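Local coordinates for protein possible phosphoglycerate mutase GPM2 (Mycobacterium tuberculosis, PDB 2A6P) that dephosphorylates a broad range of phosphate monoesters and can serve as a fructose-1,6-bisphosphatase in gluconeogenesis, with negligible phosphoglycerate mutase activity, at residues Leu137-Glu140 against His141-Ser144. Residues are numbered along the deposited sequence; the frame is centred on the assembly and turned at random.
Sequences LALE and HMSS
The imidazole of His141 lies beside the Leu137 end of the turn and stands obliquely to both the Leu137 carbonyl and the carbonyl carbon of Glu140; its ND1 makes a weak, long hydrogen bond to Leu137 O (3.5 Å). At the neighbouring corner of the ring, His141 CE1 meets the methyl Leu137 CD1 at 4.0 Å. The first torsion of His141 sets this up: CG is anti to the carbonyl carbon and beside the backbone N, chi1 -72°, which turns the ring back toward Leu137. This is the C-terminal end of helix 124-141, where the chain leaves for strand 147-151 of the central sheet in the histidine phosphatase fold.

The last helical carbonyl bonds converge on Ala138 O. It takes Met142 N at 2.9 Å in the regular i to i+4 bond, and more weakly His141 N at 3.0 Å, where the N-H...O angle drops to 130°. Past the helix, Ser144 N bonds to His141 O at 3.0 Å, an i to i+3 bond in the loop.

Toward the sheet the contact becomes apolar. Ala138 and Met142 both pack on Leu13 of strand 13-17; from strand 147-151, Phe149 touches Ala138, while Val147 touches Met142 and His141. Trp163 of helix 153-163 meets Leu139 and Met142. Met142 bends at its last torsion, chi3 64°. Its sulfur lies against two apolar groups of the helix, with Ala138 CB 4.1 Å from Met142 SD and Leu139 CD2 4.4 Å from that same SD.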
ATOM      1  N   LEU A 137       2.362  20.444   5.101  1.00 26.06           N
ATOM      2  CA  LEU A 137       1.105  21.124   4.840  1.00 26.87           C
ATOM      3  C   LEU A 137      -0.064  20.290   5.377  1.00 26.31           C
ATOM      4  O   LEU A 137      -0.931  20.791   6.097  1.00 26.61           O
ATOM      5  CB  LEU A 137       0.942  21.344   3.335  1.00 27.18           C
ATOM      6  CG  LEU A 137      -0.372  21.958   2.846  1.00 27.00           C
ATOM      7  CD1 LEU A 137      -0.519  23.380   3.363  1.00 28.56           C
ATOM      8  CD2 LEU A 137      -0.392  21.951   1.335  1.00 27.38           C
ATOM      9  N   ALA A 138      -0.063  19.011   5.026  1.00 25.04           N
ATOM     10  CA  ALA A 138      -1.107  18.082   5.434  1.00 24.18           C
ATOM     11  C   ALA A 138      -1.291  18.013   6.947  1.00 23.66           C
ATOM     12  O   ALA A 138      -2.404  18.155   7.445  1.00 22.35           O
ATOM     13  CB  ALA A 138      -0.800  16.699   4.885  1.00 23.36           C
ATOM     14  N   LEU A 139      -0.193  17.789   7.664  1.00 24.39           N
ATOM     15  CA  LEU A 139      -0.209  17.681   9.126  1.00 26.26           C
ATOM     16  C   LEU A 139      -0.835  18.886   9.825  1.00 28.57           C
ATOM     17  O   LEU A 139      -1.404  18.750  10.908  1.00 29.06           O
ATOM     18  CB  LEU A 139       1.214  17.477   9.658  1.00 24.31           C
ATOM     19  CG  LEU A 139       1.891  16.146   9.343  1.00 23.39           C
ATOM     20  CD1 LEU A 139       3.330  16.193   9.816  1.00 23.94           C
ATOM     21  CD2 LEU A 139       1.135  15.011  10.015  1.00 22.16           C
ATOM     22  N   GLU A 140      -0.736  20.061   9.204  1.00 30.47           N
ATOM     23  CA  GLU A 140      -1.295  21.264   9.796  1.00 32.25           C
ATOM     24  C   GLU A 140      -2.806  21.292   9.737  1.00 32.16           C
ATOM     25  O   GLU A 140      -3.450  21.809  10.652  1.00 33.60           O
ATOM     26  CB  GLU A 140      -0.752  22.514   9.117  1.00 35.31           C
ATOM     27  CG  GLU A 140      -1.218  23.782   9.811  1.00 42.25           C
ATOM     28  CD  GLU A 140      -0.596  25.030   9.234  1.00 46.33           C
ATOM     29  OE1 GLU A 140      -0.787  25.277   8.021  1.00 47.38           O
ATOM     30  OE2 GLU A 140       0.082  25.762   9.995  1.00 49.90           O
ATOM     31  N   HIS A 141      -3.383  20.748   8.671  1.00 31.15           N
ATOM     32  CA  HIS A 141      -4.833  20.732   8.565  1.00 30.28           C
ATOM     33  C   HIS A 141      -5.445  19.505   9.214  1.00 29.74           C
ATOM     34  O   HIS A 141      -6.583  19.545   9.663  1.00 30.16           O
ATOM     35  CB  HIS A 141      -5.276  20.803   7.106  1.00 30.89           C
ATOM     36  CG  HIS A 141      -5.060  22.145   6.474  1.00 31.76           C
ATOM     37  ND1 HIS A 141      -3.964  22.431   5.689  1.00 31.95           N
ATOM     38  CD2 HIS A 141      -5.785  23.287   6.537  1.00 30.94           C
ATOM     39  CE1 HIS A 141      -4.021  23.690   5.296  1.00 29.89           C
ATOM     40  NE2 HIS A 141      -5.116  24.232   5.798  1.00 31.78           N
ATOM     41  N   MET A 142      -4.683  18.419   9.260  1.00 29.53           N
ATOM     42  CA  MET A 142      -5.147  17.162   9.843  1.00 28.77           C
ATOM     43  C   MET A 142      -5.388  17.320  11.338  1.00 30.57           C
ATOM     44  O   MET A 142      -5.879  16.410  12.008  1.00 31.35           O
ATOM     45  CB  MET A 142      -4.115  16.058   9.593  1.00 23.41           C
ATOM     46  CG  MET A 142      -3.994  15.632   8.133  1.00 18.65           C
ATOM     47  SD  MET A 142      -2.633  14.474   7.850  1.00 11.63           S
ATOM     48  CE  MET A 142      -3.204  13.028   8.862  1.00 16.48           C
ATOM     49  N   SER A 143      -5.029  18.484  11.862  1.00 31.70           N
ATOM     50  CA  SER A 143      -5.230  18.757  13.273  1.00 34.10           C
ATOM     51  C   SER A 143      -6.726  18.892  13.556  1.00 33.03           C
ATOM     52  O   SER A 143      -7.173  18.741  14.688  1.00 33.32           O
ATOM     53  CB  SER A 143      -4.523  20.053  13.658  1.00 35.40           C
ATOM     54  OG  SER A 143      -4.604  20.260  15.052  1.00 41.34           O
ATOM     55  N   SER A 144      -7.497  19.156  12.508  1.00 32.76           N
ATOM     56  CA  SER A 144      -8.932  19.332  12.657  1.00 32.23           C
ATOM     57  C   SER A 144      -9.775  18.697  11.554  1.00 32.02           C
ATOM     58  O   SER A 144     -10.989  18.563  11.704  1.00 32.54           O
ATOM     59  CB  SER A 144      -9.251  20.829  12.731  1.00 34.56           C
ATOM     60  OG  SER A 144      -8.880  21.486  11.531  1.00 33.94           O
TER